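Local coordinates for regulatory protein cox (Enterobacteria phage P2, PDB 4LHF) that binds DNA and represses the Pc promoter, which drives the genes for the phage immunity repressor and the integrase, at residues L68-E71 with S72-K75; I77-G80 with W81-W84; P60-N63 with N64-L68. All blocks are in the same frame, centred on the assembly; numbering follows the deposited sequence.

The three contacts follow one another down the C-terminal part of the chain, interaction 3 first, then 1, then 2. Interactions 3 and 1 share helix 59-72 and overlap at Leu68, their centres about 12 Å apart. Interaction 2 joins helix 75-80 to the 3-10 segment after it, its centre about 13 Å from that of interaction 1 and about 21 Å from that of interaction 3. Distances of their centres from the centre of the chain grow from about 8 to 17 to 24 Å, so the helical tail leads outward from the small helix-turn-helix DNA-binding fold. Interactions 1 and 2 touch through Tyr70, whose OH lies 2.9 Å from Arg78 O, a probable hydrogen bond.

Interaction 1 of 3, residues L68-E71 with S72-K75; sequences LAYE and SRPK
The C-terminal end of helix 59-72 is where Ser72 and Arg73 meet the last carbonyls of the helix, just before the chain turns into helix 75-80. Ser72 N makes weak hydrogen bonds to two of them, Leu68 O at 2.9 Å, with an N-H...O angle of 128°, and Ala69 O at 3.5 Å. The side chain of Ser72 doubles the second: OG lies between the backbone N and the carbonyl carbon (chi1 87°), which turns it back over the helix end to reach Ala69 O at 3.3 Å, again weakly. Ala69 O thus receives both the amide and the hydroxyl of one serine. Arg73 lies alongside the same end. Its aliphatic carbons make the closest approach to these carbonyls, Arg73 CG 3.1 Å from Tyr70 O and Arg73 CD 3.3 Å from Ala69 O. Bends at chi2 and chi3 bring the guanidinium back toward the ring of Tyr70, where Arg73 NH1 sits obliquely at 3.8 Å from Tyr70 CE1, the two planes 32° apart. The hydroxyl of that tyrosine continues to the next element, in a weak hydrogen bond with Trp81 NE1. Pro74 then takes the N-cap position of helix 75-80. The arrangement is that of a helix C-terminus with weak last hydrogen bonds, followed by a short linker and a second helix, on the surface of the protein.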
loop_
_atom_site.group_PDB
_atom_site.type_symbol
_atom_site.label_atom_id
_atom_site.label_comp_id
_atom_site.label_asym_id
_atom_site.label_seq_id
_atom_site.Cartn_x
_atom_site.Cartn_y
_atom_site.Cartn_z
ATOM N N LEU A 68 -10.730 3.397 4.380
ATOM C CA LEU A 68 -10.981 4.603 5.162
ATOM C C LEU A 68 -10.962 5.837 4.270
ATOM O O LEU A 68 -11.873 6.671 4.314
ATOM C CB LEU A 68 -9.919 4.757 6.251
ATOM C CG LEU A 68 -10.201 4.214 7.654
ATOM C CD1 LEU A 68 -8.999 3.446 8.186
ATOM C CD2 LEU A 68 -10.560 5.352 8.600
ATOM N N ALA A 69 -9.915 5.937 3.456
ATOM C CA ALA A 69 -9.733 7.063 2.554
ATOM C C ALA A 69 -10.895 7.219 1.576
ATOM O O ALA A 69 -11.361 8.332 1.332
ATOM C CB ALA A 69 -8.423 6.920 1.802
ATOM N N TYR A 70 -11.357 6.108 1.014
ATOM C CA TYR A 70 -12.428 6.176 0.029
ATOM C C TYR A 70 -13.792 6.419 0.664
ATOM O O TYR A 70 -14.700 6.938 0.017
ATOM C CB TYR A 70 -12.467 4.915 -0.834
ATOM C CG TYR A 70 -13.555 4.950 -1.885
ATOM C CD1 TYR A 70 -13.386 5.668 -3.061
ATOM C CD2 TYR A 70 -14.753 4.275 -1.696
ATOM C CE1 TYR A 70 -14.376 5.708 -4.021
ATOM C CE2 TYR A 70 -15.749 4.310 -2.651
ATOM C CZ TYR A 70 -15.555 5.028 -3.811
ATOM O OH TYR A 70 -16.542 5.067 -4.769
ATOM N N GLU A 71 -13.942 6.039 1.928
ATOM C CA GLU A 71 -15.206 6.260 2.622
ATOM C C GLU A 71 -15.300 7.658 3.227
ATOM O O GLU A 71 -16.398 8.153 3.491
ATOM C CB GLU A 71 -15.418 5.213 3.713
ATOM C CG GLU A 71 -15.691 3.821 3.185
ATOM C CD GLU A 71 -15.849 2.801 4.296
ATOM O OE1 GLU A 71 -15.499 3.118 5.452
ATOM O OE2 GLU A 71 -16.329 1.683 4.009
ATOM N N SER A 72 -14.150 8.294 3.437
ATOM C CA SER A 72 -14.118 9.594 4.106
ATOM C C SER A 72 -14.460 10.769 3.186
ATOM O O SER A 72 -14.776 11.858 3.660
ATOM C CB SER A 72 -12.759 9.831 4.767
ATOM O OG SER A 72 -11.848 10.418 3.855
ATOM N N ARG A 73 -14.383 10.558 1.877
ATOM C CA ARG A 73 -14.796 11.595 0.938
ATOM C C ARG A 73 -16.318 11.708 0.952
ATOM O O ARG A 73 -17.012 10.735 1.251
ATOM C CB ARG A 73 -14.261 11.316 -0.470
ATOM C CG ARG A 73 -14.096 9.850 -0.804
ATOM C CD ARG A 73 -12.723 9.575 -1.392
ATOM N NE ARG A 73 -12.393 10.523 -2.450
ATOM C CZ ARG A 73 -12.811 10.410 -3.705
ATOM N NH1 ARG A 73 -13.568 9.381 -4.061
ATOM N NH2 ARG A 73 -12.461 11.316 -4.609
ATOM N N PRO A 74 -16.847 12.904 0.651
ATOM C CA PRO A 74 -18.300 13.078 0.724
ATOM C C PRO A 74 -19.010 12.352 -0.412
ATOM O O PRO A 74 -18.489 12.293 -1.526
ATOM C CB PRO A 74 -18.471 14.590 0.599
ATOM C CG PRO A 74 -17.293 15.028 -0.197
ATOM C CD PRO A 74 -16.162 14.143 0.241
ATOM N N LYS A 75 -20.195 11.820 -0.125
ATOM C CA LYS A 75 -20.905 10.922 -1.038
ATOM C C LYS A 75 -21.145 11.462 -2.449
ATOM O O LYS A 75 -21.437 10.693 -3.362
ATOM C CB LYS A 75 -22.235 10.475 -0.426
ATOM C CG LYS A 75 -23.033 11.596 0.216
ATOM C CD LYS A 75 -24.518 11.266 0.247
ATOM C CE LYS A 75 -24.772 9.881 0.822
ATOM N NZ LYS A 75 -26.217 9.521 0.771
#

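Interaction 2 of 3, residues I77-G80 with W81-W84; sequences IRDG and WLMW
This is a local contact on the protein surface, where Trp81, Leu82 and Met83 of a 3-10 segment fold back on the carbonyls of residues 78-80, at the end of the second helix of the C-terminal tail. Its hydrogen bond is Met83 N to Gly80 O, 3.2 Å long with an N-H...O angle of 161°; the amide stands well above the carbonyl plane, 47° out of it. The side chain of Met83 passes the same oxygen, its CG 3.4 Å from Gly80 O. One step earlier, Leu82 passes Asp79 O with CB at 3.6 Å and the CD1 methyl at 3.8 Å. Trp81 turns its indole back along the helix: CG stands between the backbone N and the carbonyl carbon (chi1 66°), which directs the pyrrole edge at the preceding turn. There Arg78 O lies at the edge of the ring, in its plane, 3.1 Å from Trp81 CD1 and 3.0 Å from Trp81 NE1. Leu82 CD2 rests over one face of the Trp81 indole, 3.6 Å above its plane and offset toward the rim, so the ring is met at both an edge and a face. The i to i+3 bonding is repeated by Trp84 N to Trp81 O at 3.1 Å, the pattern characteristic of a 3-10 turn continuing a short helix.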
loop_
_atom_site.group_PDB
_atom_site.type_symbol
_atom_site.label_atom_id
_atom_site.label_comp_id
_atom_site.label_asym_id
_atom_site.label_seq_id
_atom_site.Cartn_x
_atom_site.Cartn_y
_atom_site.Cartn_z
ATOM N N ILE A 77 -18.924 13.173 -4.696
ATOM C CA ILE A 77 -17.840 12.692 -5.543
ATOM C C ILE A 77 -17.756 11.168 -5.527
ATOM O O ILE A 77 -17.645 10.529 -6.576
ATOM C CB ILE A 77 -16.483 13.284 -5.112
ATOM C CG1 ILE A 77 -16.331 14.708 -5.644
ATOM C CG2 ILE A 77 -15.337 12.416 -5.606
ATOM C CD1 ILE A 77 -14.926 15.264 -5.521
ATOM N N ARG A 78 -17.827 10.598 -4.328
ATOM C CA ARG A 78 -17.665 9.162 -4.130
ATOM C C ARG A 78 -18.679 8.312 -4.898
ATOM O O ARG A 78 -18.319 7.297 -5.496
ATOM C CB ARG A 78 -17.722 8.827 -2.637
ATOM C CG ARG A 78 -17.933 7.353 -2.339
ATOM C CD ARG A 78 -17.771 7.060 -0.860
ATOM N NE ARG A 78 -18.697 7.828 -0.034
ATOM C CZ ARG A 78 -19.642 7.288 0.729
ATOM N NH1 ARG A 78 -20.439 8.064 1.450
ATOM N NH2 ARG A 78 -19.785 5.969 0.776
ATOM N N ASP A 79 -19.940 8.732 -4.886
ATOM C CA ASP A 79 -21.012 7.936 -5.478
ATOM C C ASP A 79 -21.558 8.502 -6.790
ATOM O O ASP A 79 -22.484 7.938 -7.373
ATOM C CB ASP A 79 -22.155 7.756 -4.477
ATOM C CG ASP A 79 -21.877 6.664 -3.462
ATOM O OD1 ASP A 79 -20.736 6.158 -3.428
ATOM O OD2 ASP A 79 -22.802 6.314 -2.699
ATOM N N GLY A 80 -20.983 9.607 -7.252
ATOM C CA GLY A 80 -21.458 10.256 -8.462
ATOM C C GLY A 80 -21.260 9.449 -9.734
ATOM O O GLY A 80 -22.104 9.477 -10.630
ATOM N N TRP A 81 -20.148 8.726 -9.808
ATOM C CA TRP A 81 -19.777 7.995 -11.019
ATOM C C TRP A 81 -20.747 6.865 -11.367
ATOM O O TRP A 81 -20.808 6.423 -12.515
ATOM C CB TRP A 81 -18.364 7.428 -10.881
ATOM C CG TRP A 81 -18.254 6.371 -9.828
ATOM C CD1 TRP A 81 -18.171 6.564 -8.480
ATOM C CD2 TRP A 81 -18.215 4.954 -10.034
ATOM N NE1 TRP A 81 -18.085 5.355 -7.833
ATOM C CE2 TRP A 81 -18.108 4.351 -8.764
ATOM C CE3 TRP A 81 -18.258 4.136 -11.168
ATOM C CZ2 TRP A 81 -18.044 2.968 -8.597
ATOM C CZ3 TRP A 81 -18.195 2.763 -11.001
ATOM C CH2 TRP A 81 -18.090 2.194 -9.724
ATOM N N LEU A 82 -21.495 6.399 -10.372
ATOM C CA LEU A 82 -22.428 5.292 -10.559
ATOM C C LEU A 82 -23.580 5.659 -11.490
ATOM O O LEU A 82 -24.232 4.783 -12.059
ATOM C CB LEU A 82 -22.972 4.829 -9.207
ATOM C CG LEU A 82 -21.957 4.179 -8.269
ATOM C CD1 LEU A 82 -22.462 4.199 -6.841
ATOM C CD2 LEU A 82 -21.682 2.755 -8.715
ATOM N N MET A 83 -23.826 6.957 -11.641
ATOM C CA MET A 83 -24.883 7.443 -12.520
ATOM C C MET A 83 -24.553 7.162 -13.982
ATOM O O MET A 83 -25.449 6.995 -14.809
ATOM C CB MET A 83 -25.104 8.941 -12.318
ATOM C CG MET A 83 -25.450 9.332 -10.891
ATOM S SD MET A 83 -25.688 11.108 -10.699
ATOM C CE MET A 83 -27.141 11.373 -11.710
ATOM N N TRP A 84 -23.261 7.110 -14.291
ATOM C CA TRP A 84 -22.805 6.828 -15.647
ATOM C C TRP A 84 -23.131 5.400 -16.067
ATOM O O TRP A 84 -23.099 5.070 -17.251
ATOM C CB TRP A 84 -21.302 7.081 -15.770
ATOM C CG TRP A 84 -20.946 8.531 -15.783
ATOM C CD1 TRP A 84 -20.808 9.352 -14.704
ATOM C CD2 TRP A 84 -20.688 9.338 -16.938
ATOM N NE1 TRP A 84 -20.477 10.621 -15.114
ATOM C CE2 TRP A 84 -20.397 10.639 -16.481
ATOM C CE3 TRP A 84 -20.672 9.087 -18.313
ATOM C CZ2 TRP A 84 -20.094 11.684 -17.350
ATOM C CZ3 TRP A 84 -20.370 10.126 -19.174
ATOM C CH2 TRP A 84 -20.087 11.409 -18.690
#

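Interaction 3 of 3, residues P60-N63 with N64-L68; sequences PAWN and NGLKL
Pro60 O accepts the amide of Asn64 at 2.9 Å, N to O, in a bond with an N-H...O angle of 162°, and the side chain of Asn64 folds over the same oxygen. This is the N-terminal half of helix 59-72, the helix that follows strand 54-58 in the helix-turn-helix DNA-binding fold. With chi1 at -65°, Asn64 CG stands beside its own backbone N and 3.0 Å from Pro60 O; the amide group is badly angled for a second hydrogen bond there, so the backbone N carries the link. Three more i to i+4 bonds follow in regular alpha-helical order: Gly65 N to Ala61 O, Leu66 N to Trp62 O and Lys67 N to Asn63 O. The main side-chain contact lies on another side of the helix, between Trp62 and Leu66, one turn apart. Trp62 holds CG anti to the backbone N (chi1 169°), which swings the indole toward the following turn. Leu66 then sets CD1 over one face of the Trp62 five-membered ring, 3.6 Å from its centroid, a CH-pi contact. The other methyl, Leu66 CD2, reaches the benzo side, 3.9 Å from both Trp62 CZ2 and Trp62 CH2. Beyond this pair, Trp62 meets Phe17 edge to face and touches Leu37 and Pro38, while Pro60 touches Asp10, so the start of the helix packs on helix 14-21, on Asp10 and on the loop before strand 39-42. Leu66 CD1 also has Asn63 OD1 beside it at 3.7 Å, and its nearest indole atom is Trp62 NE1, at 3.4 Å.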
loop_
_atom_site.group_PDB
_atom_site.type_symbol
_atom_site.label_atom_id
_atom_site.label_comp_id
_atom_site.label_asym_id
_atom_site.label_seq_id
_atom_site.Cartn_x
_atom_site.Cartn_y
_atom_site.Cartn_z
ATOM N N PRO A 60 -3.053 -5.691 5.201
ATOM C CA PRO A 60 -4.269 -5.265 5.909
ATOM C C PRO A 60 -4.308 -3.765 6.188
ATOM O O PRO A 60 -5.342 -3.130 5.980
ATOM C CB PRO A 60 -4.187 -6.037 7.226
ATOM C CG PRO A 60 -3.442 -7.266 6.880
ATOM C CD PRO A 60 -2.423 -6.851 5.860
ATOM N N ALA A 61 -3.190 -3.212 6.646
ATOM C CA ALA A 61 -3.096 -1.783 6.912
ATOM C C ALA A 61 -3.316 -0.983 5.633
ATOM O O ALA A 61 -4.005 0.039 5.634
ATOM C CB ALA A 61 -1.746 -1.447 7.518
ATOM N N TRP A 62 -2.731 -1.469 4.544
ATOM C CA TRP A 62 -2.831 -0.824 3.240
ATOM C C TRP A 62 -4.277 -0.748 2.763
ATOM O O TRP A 62 -4.783 0.331 2.452
ATOM C CB TRP A 62 -1.956 -1.573 2.230
ATOM C CG TRP A 62 -2.156 -1.195 0.792
ATOM C CD1 TRP A 62 -2.654 -1.990 -0.200
ATOM C CD2 TRP A 62 -1.844 0.063 0.180
ATOM N NE1 TRP A 62 -2.677 -1.305 -1.389
ATOM C CE2 TRP A 62 -2.187 -0.045 -1.184
ATOM C CE3 TRP A 62 -1.316 1.266 0.652
ATOM C CZ2 TRP A 62 -2.018 1.011 -2.079
ATOM C CZ3 TRP A 62 -1.149 2.311 -0.238
ATOM C CH2 TRP A 62 -1.499 2.176 -1.589
ATOM N N ASN A 63 -4.949 -1.895 2.733
ATOM C CA ASN A 63 -6.320 -1.962 2.236
ATOM C C ASN A 63 -7.347 -1.298 3.150
ATOM O O ASN A 63 -8.283 -0.653 2.671
ATOM C CB ASN A 63 -6.710 -3.407 1.934
ATOM C CG ASN A 63 -5.953 -3.974 0.747
ATOM O OD1 ASN A 63 -5.853 -3.335 -0.301
ATOM N ND2 ASN A 63 -5.399 -5.170 0.912
ATOM N N ASN A 64 -7.172 -1.450 4.460
ATOM C CA ASN A 64 -8.021 -0.744 5.412
ATOM C C ASN A 64 -7.829 0.765 5.298
ATOM O O ASN A 64 -8.774 1.536 5.466
ATOM C CB ASN A 64 -7.753 -1.210 6.842
ATOM C CG ASN A 64 -8.138 -2.660 7.062
ATOM O OD1 ASN A 64 -8.954 -3.212 6.326
ATOM N ND2 ASN A 64 -7.550 -3.283 8.077
ATOM N N GLY A 65 -6.600 1.175 4.998
ATOM C CA GLY A 65 -6.290 2.576 4.777
ATOM C C GLY A 65 -6.973 3.117 3.534
ATOM O O GLY A 65 -7.582 4.190 3.564
ATOM N N LEU A 66 -6.872 2.373 2.437
ATOM C CA LEU A 66 -7.559 2.730 1.200
ATOM C C LEU A 66 -9.069 2.817 1.420
ATOM O O LEU A 66 -9.735 3.695 0.870
ATOM C CB LEU A 66 -7.256 1.697 0.115
ATOM C CG LEU A 66 -5.798 1.545 -0.312
ATOM C CD1 LEU A 66 -5.627 0.274 -1.119
ATOM C CD2 LEU A 66 -5.360 2.755 -1.109
ATOM N N LYS A 67 -9.599 1.901 2.227
ATOM C CA LYS A 67 -11.030 1.853 2.527
ATOM C C LYS A 67 -11.459 3.093 3.306
ATOM O O LYS A 67 -12.434 3.753 2.939
ATOM C CB LYS A 67 -11.362 0.590 3.326
ATOM C CG LYS A 67 -12.859 0.273 3.444
ATOM C CD LYS A 67 -13.091 -0.845 4.478
ATOM C CE LYS A 67 -14.376 -1.631 4.171
ATOM N NZ LYS A 67 -14.574 -2.841 5.051
ATOM N N LEU A 68 -10.730 3.397 4.380
ATOM C CA LEU A 68 -10.981 4.603 5.162
ATOM C C LEU A 68 -10.962 5.837 4.270
ATOM O O LEU A 68 -11.873 6.671 4.314
ATOM C CB LEU A 68 -9.919 4.757 6.251
ATOM C CG LEU A 68 -10.201 4.214 7.654
ATOM C CD1 LEU A 68 -8.999 3.446 8.186
ATOM C CD2 LEU A 68 -10.560 5.352 8.600
#